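Local coordinates for universal stress protein A-like protein (Arabidopsis thaliana, PDB 2GM3) that binds AMP in the nucleotide pocket of a universal stress protein domain, though its cellular role is unknown, at residues 22-25 and 26-29; 117-120 and 121-124; 68-71 and 72-75. All coordinates share one frame; numbering follows the deposited sequence.

Interaction 1 of 3, residues 22-25 and 26-29; sequences NPSI and SCKR. With AMP (adenosine monophosphate), chain G.
Ser24 caps the helix whose first turn presents Ser26 and Cys27 to the nucleotide. The capping bond runs from Cys27 N to Ser24 OG, 3.2 Å long and fairly straight at 161°. With chi1 at 74°, OG stands between the backbone N and the carbonyl carbon of its own residue, which turns it onto the first turn of helix 25-39. Asn13, itself an AMP-binding residue, is a second hydrogen-bond partner of the same hydroxyl. Backbone bonds start the helix: Lys28 N reaches Ser24 O at 3.1 Å and Arg29 N reaches Ile25 O at 2.9 Å.

Ser26 and Cys27 meet the ribose: Ser26 OG accepts a hydrogen bond from O3' of AMP at 2.7 Å, and Cys27 CB lies 3.4 Å from the same O3'. Asp175 also hydrogen-bonds to Ser26 OG.

Apolar packing joins Pro23 to Cys27 and Lys28. Pro23 CB rests 4.0 Å from Cys27 SG, and Pro23 CG lies 3.7 Å from Lys28 CD, the extended lysine chain running obliquely past that corner of the ring. Helix 81-99 covers Pro23 with Leu88, Phe91 and Phe92.

The bonds link the N-cap to the ribose site: Asn13 holds Ser24 OG, which caps the turn carrying Ser26 and Cys27, and the nearby helix N-terminus may polarise the sugar oxygen.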
loop_
_atom_site.group_PDB
_atom_site.type_symbol
_atom_site.label_atom_id
_atom_site.label_comp_id
_atom_site.label_asym_id
_atom_site.label_seq_id
_atom_site.Cartn_x
_atom_site.Cartn_y
_atom_site.Cartn_z
ATOM N N ASN A 22 -21.736 -8.790 -7.363
ATOM C CA ASN A 22 -20.628 -8.994 -6.448
ATOM C C ASN A 22 -19.379 -8.230 -6.810
ATOM O O ASN A 22 -19.033 -8.149 -8.002
ATOM C CB ASN A 22 -20.340 -10.464 -6.376
ATOM C CG ASN A 22 -21.506 -11.192 -5.885
ATOM O OD1 ASN A 22 -22.108 -10.772 -4.912
ATOM N ND2 ASN A 22 -21.900 -12.237 -6.579
ATOM N N PRO A 23 -18.690 -7.671 -5.788
ATOM C CA PRO A 23 -17.335 -7.106 -5.992
ATOM C C PRO A 23 -16.355 -8.203 -6.368
ATOM O O PRO A 23 -16.585 -9.366 -6.062
ATOM C CB PRO A 23 -16.965 -6.598 -4.607
ATOM C CG PRO A 23 -17.829 -7.492 -3.644
ATOM C CD PRO A 23 -19.132 -7.575 -4.385
ATOM N N SER A 24 -15.266 -7.844 -7.026
ATOM C CA SER A 24 -14.198 -8.814 -7.292
ATOM C C SER A 24 -13.656 -9.324 -5.957
ATOM O O SER A 24 -13.632 -8.580 -4.967
ATOM C CB SER A 24 -13.095 -8.166 -8.129
ATOM O OG SER A 24 -12.292 -7.272 -7.381
ATOM N N ILE A 25 -13.233 -10.578 -5.927
ATOM C CA ILE A 25 -12.610 -11.147 -4.745
ATOM C C ILE A 25 -11.449 -10.280 -4.251
ATOM O O ILE A 25 -11.302 -10.055 -3.055
ATOM C CB ILE A 25 -12.122 -12.573 -4.976
ATOM C CG1 ILE A 25 -13.241 -13.464 -5.522
ATOM C CG2 ILE A 25 -11.652 -13.162 -3.677
ATOM C CD1 ILE A 25 -12.711 -14.701 -6.191
ATOM N N SER A 26 -10.675 -9.731 -5.178
ATOM C CA SER A 26 -9.477 -9.042 -4.778
ATOM C C SER A 26 -9.762 -7.686 -4.110
ATOM O O SER A 26 -9.158 -7.330 -3.086
ATOM C CB SER A 26 -8.484 -8.939 -5.945
ATOM O OG SER A 26 -8.954 -8.056 -6.931
ATOM N N CYS A 27 -10.687 -6.928 -4.667
ATOM C CA CYS A 27 -10.941 -5.610 -4.114
ATOM C C CYS A 27 -11.753 -5.762 -2.847
ATOM O O CYS A 27 -11.663 -4.934 -1.969
ATOM C CB CYS A 27 -11.617 -4.680 -5.117
ATOM S SG CYS A 27 -13.425 -4.899 -5.254
ATOM N N LYS A 28 -12.501 -6.836 -2.728
ATOM C CA LYS A 28 -13.258 -7.102 -1.544
ATOM C C LYS A 28 -12.296 -7.430 -0.410
ATOM O O LYS A 28 -12.403 -6.884 0.710
ATOM C CB LYS A 28 -14.206 -8.282 -1.781
ATOM C CG LYS A 28 -15.351 -8.356 -0.774
ATOM C CD LYS A 28 -16.280 -9.573 -1.011
ATOM C CE LYS A 28 -17.000 -9.935 0.276
ATOM N NZ LYS A 28 -18.110 -10.930 0.055
ATOM N N ARG A 29 -11.368 -8.340 -0.695
ATOM C CA ARG A 29 -10.334 -8.684 0.245
ATOM C C ARG A 29 -9.549 -7.435 0.632
ATOM O O ARG A 29 -9.309 -7.179 1.821
ATOM C CB ARG A 29 -9.403 -9.763 -0.334
ATOM C CG ARG A 29 -8.181 -10.000 0.522
ATOM C CD ARG A 29 -8.610 -10.467 1.931
ATOM N NE ARG A 29 -9.614 -11.505 1.818
ATOM C CZ ARG A 29 -10.685 -11.602 2.584
ATOM N NH1 ARG A 29 -10.895 -10.725 3.567
ATOM N NH2 ARG A 29 -11.546 -12.579 2.359
HETATM P P AMP G . -5.019 -6.460 -10.922
HETATM O O1P AMP G . -5.668 -6.132 -12.145
HETATM O O2P AMP G . -5.253 -7.846 -10.450
HETATM O O3P AMP G . -3.624 -6.085 -10.778
HETATM O "O5'" AMP G . -5.687 -5.597 -9.761
HETATM C "C5'" AMP G . -7.042 -5.794 -9.427
HETATM C "C4'" AMP G . -7.456 -4.562 -8.668
HETATM O "O4'" AMP G . -7.475 -3.372 -9.528
HETATM C "C3'" AMP G . -8.847 -4.663 -8.108
HETATM O "O3'" AMP G . -8.767 -5.388 -6.847
HETATM C "C2'" AMP G . -9.175 -3.195 -7.880
HETATM O "O2'" AMP G . -8.614 -2.790 -6.631
HETATM C "C1'" AMP G . -8.473 -2.492 -9.036
HETATM N N9 AMP G . -9.409 -2.414 -10.175
HETATM C C8 AMP G . -9.503 -3.246 -11.238
HETATM N N7 AMP G . -10.491 -2.821 -12.045
HETATM C C5 AMP G . -10.996 -1.699 -11.518
HETATM C C6 AMP G . -12.001 -0.797 -11.883
HETATM N N6 AMP G . -12.725 -0.935 -12.979
HETATM N N1 AMP G . -12.245 0.234 -11.085
HETATM C C2 AMP G . -11.584 0.444 -9.964
HETATM N N3 AMP G . -10.618 -0.376 -9.576
HETATM C C4 AMP G . -10.306 -1.446 -10.332
#

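Interaction 2 of 3, residues 117-120 and 121-124; sequences CQEV and KRVR
The Arg122 guanidinium has Glu119 at its edge, with OE1 in the guanidinium plane, and Val123 CG2 sits over one face near its margin, 3.4 Å from the plane. Carboxylate and guanidinium planes are turned 48° apart. NH1 of Arg122 is the atom that touches: it makes a weak hydrogen bond to Glu119 OE1 at 2.7 Å within a salt bridge that also takes in OE2. The two side chains run side by side in the same direction, one helical turn apart. Glu119 is bent at chi2 (-76°), which folds its carboxylate back alongside the helix toward the arginine.

This is the C-terminal end of helix 112-123, which packs on the parallel sheet of the universal stress protein fold. On that side Glu119 OE2 has a second partner, hydrogen-bonding to Trp106 NE1 of strand 102-109, while Val123 leans on Trp106 and on Leu49 of strand 46-54.

Backbone bonds carry the last turn. Val123 N meets Glu119 O at 2.8 Å, and Lys121 N binds Cys117 O at 3.3 Å. Arg124 leaves the helix with positive phi (54°), yet its N still reaches Val120 O at 2.9 Å.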
loop_
_atom_site.group_PDB
_atom_site.type_symbol
_atom_site.label_atom_id
_atom_site.label_comp_id
_atom_site.label_asym_id
_atom_site.label_seq_id
_atom_site.Cartn_x
_atom_site.Cartn_y
_atom_site.Cartn_z
ATOM N N CYS A 117 -5.400 6.607 -11.537
ATOM C CA CYS A 117 -4.305 7.549 -11.406
ATOM C C CYS A 117 -4.727 8.996 -11.586
ATOM O O CYS A 117 -4.219 9.878 -10.894
ATOM C CB CYS A 117 -3.146 7.197 -12.357
ATOM S SG CYS A 117 -2.280 5.710 -11.811
ATOM N N GLN A 118 -5.633 9.259 -12.518
ATOM C CA GLN A 118 -6.130 10.628 -12.696
ATOM C C GLN A 118 -6.893 11.045 -11.440
ATOM O O GLN A 118 -6.779 12.172 -10.968
ATOM C CB GLN A 118 -7.053 10.745 -13.899
ATOM C CG GLN A 118 -6.375 10.625 -15.258
ATOM C CD GLN A 118 -7.424 10.645 -16.380
ATOM O OE1 GLN A 118 -8.261 9.743 -16.479
ATOM N NE2 GLN A 118 -7.404 11.693 -17.201
ATOM N N GLU A 119 -7.623 10.103 -10.867
ATOM C CA GLU A 119 -8.435 10.389 -9.699
ATOM C C GLU A 119 -7.576 10.630 -8.466
ATOM O O GLU A 119 -7.852 11.554 -7.673
ATOM C CB GLU A 119 -9.490 9.312 -9.496
ATOM C CG GLU A 119 -10.595 9.373 -10.564
ATOM C CD GLU A 119 -11.575 10.515 -10.312
ATOM O OE1 GLU A 119 -11.492 11.564 -11.011
ATOM O OE2 GLU A 119 -12.404 10.387 -9.383
ATOM N N VAL A 120 -6.491 9.865 -8.348
ATOM C CA VAL A 120 -5.508 10.121 -7.293
ATOM C C VAL A 120 -5.010 11.544 -7.322
ATOM O O VAL A 120 -4.994 12.205 -6.287
ATOM C CB VAL A 120 -4.337 9.111 -7.326
ATOM C CG1 VAL A 120 -3.180 9.605 -6.454
ATOM C CG2 VAL A 120 -4.838 7.712 -6.902
ATOM N N LYS A 121 -4.620 12.034 -8.491
ATOM C CA LYS A 121 -4.149 13.406 -8.538
ATOM C C LYS A 121 -5.215 14.502 -8.432
ATOM O O LYS A 121 -4.891 15.638 -8.111
ATOM C CB LYS A 121 -3.104 13.677 -9.641
ATOM C CG LYS A 121 -3.345 13.076 -11.020
ATOM C CD LYS A 121 -1.981 12.601 -11.600
ATOM C CE LYS A 121 -1.866 12.862 -13.093
ATOM N NZ LYS A 121 -1.778 14.338 -13.353
ATOM N N ARG A 122 -6.487 14.139 -8.615
ATOM C CA ARG A 122 -7.605 15.091 -8.522
ATOM C C ARG A 122 -8.064 15.166 -7.067
ATOM O O ARG A 122 -8.223 16.241 -6.513
ATOM C CB ARG A 122 -8.765 14.610 -9.418
ATOM C CG ARG A 122 -9.895 15.605 -9.743
ATOM C CD ARG A 122 -11.210 14.875 -10.106
ATOM N NE ARG A 122 -12.049 14.882 -8.926
ATOM C CZ ARG A 122 -12.835 13.911 -8.497
ATOM N NH1 ARG A 122 -12.979 12.775 -9.139
ATOM N NH2 ARG A 122 -13.494 14.100 -7.383
ATOM N N VAL A 123 -8.252 14.001 -6.456
ATOM C CA VAL A 123 -8.869 13.883 -5.146
ATOM C C VAL A 123 -7.821 14.018 -4.069
ATOM O O VAL A 123 -8.101 14.488 -2.971
ATOM C CB VAL A 123 -9.573 12.518 -5.036
ATOM C CG1 VAL A 123 -9.984 12.199 -3.604
ATOM C CG2 VAL A 123 -10.779 12.483 -5.958
ATOM N N ARG A 124 -6.603 13.615 -4.404
ATOM C CA ARG A 124 -5.475 13.638 -3.487
ATOM C C ARG A 124 -5.726 12.911 -2.187
ATOM O O ARG A 124 -5.675 13.505 -1.135
ATOM C CB ARG A 124 -4.939 15.075 -3.301
ATOM C CG ARG A 124 -3.764 15.321 -4.248
ATOM C CD ARG A 124 -3.534 16.747 -4.599
ATOM N NE ARG A 124 -4.773 17.514 -4.449
ATOM C CZ ARG A 124 -4.839 18.841 -4.427
ATOM N NH1 ARG A 124 -3.753 19.596 -4.561
ATOM N NH2 ARG A 124 -6.005 19.410 -4.258
#

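Interaction 3 of 3, residues 68-71 and 72-75; sequences YASP and EDFR
Tyr68 and Phe74 stack ring on ring in an offset pair, with centroids 4.3 Å apart and planes within 12° of parallel. Tyr68 CD2 sits over the centre of the Phe74 ring, 3.5 Å above its plane, whereas Phe74 CE2 lies toward the rim of the tyrosine; the two side chains reach this overlap from directions roughly at right angles. Phe74 CZ also touches Tyr68 CB at 3.5 Å.

Next to the stack, Asp73 ties back the loop. Its OD2 accepts from Ala69 N at 2.9 Å and 162°, using the lone pair that faces away from OD1. The torsion chi1 of -77° sets CG opposite the carbonyl carbon, and from there OD2 reaches back to Ala69 N.

Further out, Ser70 is the N-cap of helix 71-77, and Asp73 N makes weak bonds to Ser70 OG at 3.4 Å and to Ser70 O at 3.0 Å. Phe74 N bonds to Pro71 O at 3.1 Å. The contact joins the loop after strand 46-54 to this helix start, on the surface and away from the AMP site.

The straight Asp73 bond and aromatic stack may contribute more to this turn than the weak capping bonds, and the helix dipole probably stabilises the negative carboxylate.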
loop_
_atom_site.group_PDB
_atom_site.type_symbol
_atom_site.label_atom_id
_atom_site.label_comp_id
_atom_site.label_asym_id
_atom_site.label_seq_id
_atom_site.Cartn_x
_atom_site.Cartn_y
_atom_site.Cartn_z
ATOM N N TYR A 68 -36.134 0.733 -26.120
ATOM C CA TYR A 68 -36.514 -0.526 -25.507
ATOM C C TYR A 68 -37.590 -1.195 -26.336
ATOM O O TYR A 68 -38.615 -0.573 -26.633
ATOM C CB TYR A 68 -37.044 -0.263 -24.102
ATOM C CG TYR A 68 -36.022 0.339 -23.183
ATOM C CD1 TYR A 68 -35.826 1.711 -23.126
ATOM C CD2 TYR A 68 -35.220 -0.474 -22.385
ATOM C CE1 TYR A 68 -34.864 2.259 -22.291
ATOM C CE2 TYR A 68 -34.266 0.063 -21.549
ATOM C CZ TYR A 68 -34.089 1.421 -21.502
ATOM O OH TYR A 68 -33.131 1.938 -20.674
ATOM N N ALA A 69 -37.376 -2.460 -26.695
ATOM C CA ALA A 69 -38.296 -3.167 -27.590
ATOM C C ALA A 69 -38.903 -4.437 -27.006
ATOM O O ALA A 69 -39.839 -4.989 -27.557
ATOM C CB ALA A 69 -37.620 -3.461 -28.922
ATOM N N SER A 70 -38.367 -4.889 -25.884
ATOM C CA SER A 70 -38.762 -6.162 -25.270
ATOM C C SER A 70 -38.518 -6.116 -23.765
ATOM O O SER A 70 -37.692 -5.337 -23.309
ATOM C CB SER A 70 -37.955 -7.319 -25.870
ATOM O OG SER A 70 -36.572 -7.207 -25.552
ATOM N N PRO A 71 -39.222 -6.966 -22.991
ATOM C CA PRO A 71 -38.964 -7.045 -21.551
ATOM C C PRO A 71 -37.489 -7.316 -21.262
ATOM O O PRO A 71 -36.931 -6.803 -20.289
ATOM C CB PRO A 71 -39.813 -8.247 -21.106
ATOM C CG PRO A 71 -40.878 -8.359 -22.110
ATOM C CD PRO A 71 -40.274 -7.914 -23.409
ATOM N N GLU A 72 -36.872 -8.096 -22.142
ATOM C CA GLU A 72 -35.483 -8.501 -22.007
ATOM C C GLU A 72 -34.515 -7.319 -22.024
ATOM O O GLU A 72 -33.519 -7.336 -21.300
ATOM C CB GLU A 72 -35.167 -9.563 -23.060
ATOM C CG GLU A 72 -36.382 -10.499 -23.310
ATOM C CD GLU A 72 -35.995 -11.884 -23.816
ATOM O OE1 GLU A 72 -35.098 -11.954 -24.701
ATOM O OE2 GLU A 72 -36.587 -12.895 -23.335
ATOM N N ASP A 73 -34.842 -6.290 -22.815
ATOM C CA ASP A 73 -34.066 -5.049 -22.873
ATOM C C ASP A 73 -33.974 -4.315 -21.539
ATOM O O ASP A 73 -32.996 -3.637 -21.285
ATOM C CB ASP A 73 -34.649 -4.098 -23.912
ATOM C CG ASP A 73 -34.302 -4.487 -25.315
ATOM O OD1 ASP A 73 -33.294 -5.191 -25.507
ATOM O OD2 ASP A 73 -35.039 -4.075 -26.228
ATOM N N PHE A 74 -34.999 -4.448 -20.708
ATOM C CA PHE A 74 -35.005 -3.821 -19.392
ATOM C C PHE A 74 -34.183 -4.591 -18.374
ATOM O O PHE A 74 -33.643 -4.004 -17.445
ATOM C CB PHE A 74 -36.432 -3.628 -18.879
ATOM C CG PHE A 74 -37.181 -2.571 -19.605
ATOM C CD1 PHE A 74 -38.011 -2.899 -20.670
ATOM C CD2 PHE A 74 -37.045 -1.242 -19.241
ATOM C CE1 PHE A 74 -38.691 -1.911 -21.345
ATOM C CE2 PHE A 74 -37.716 -0.262 -19.910
ATOM C CZ PHE A 74 -38.543 -0.589 -20.963
ATOM N N ARG A 75 -34.095 -5.904 -18.556
ATOM C CA ARG A 75 -33.247 -6.712 -17.721
ATOM C C ARG A 75 -31.784 -6.445 -18.030
ATOM O O ARG A 75 -30.971 -6.347 -17.112
ATOM C CB ARG A 75 -33.659 -8.166 -17.807
ATOM C CG ARG A 75 -34.872 -8.393 -16.915
ATOM C CD ARG A 75 -36.046 -8.985 -17.661
ATOM N NE ARG A 75 -35.961 -10.438 -17.670
ATOM C CZ ARG A 75 -36.775 -11.244 -18.341
ATOM N NH1 ARG A 75 -37.764 -10.750 -19.075
ATOM N NH2 ARG A 75 -36.594 -12.557 -18.269
#

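Interactions 1 and 3 both lie at helix starts with a serine N-cap, whereas interaction 2 is the closing turn of a helix. Interaction 1 touches the ligand directly through Ser26, and AMP is held further by Ala11, Val53, Gly131, Arg133 and Ser147. Interaction 2 stands back from the pocket: the Glu119 side chain is about 9 Å from AMP and about 6 Å from the side chain of Val53. The centres of 1 and 2 are about 22 Å apart. Interaction 3 lies away from the nucleotide site, its centre about 29 Å from the centre of the chain and about 37 Å from that of interaction 2.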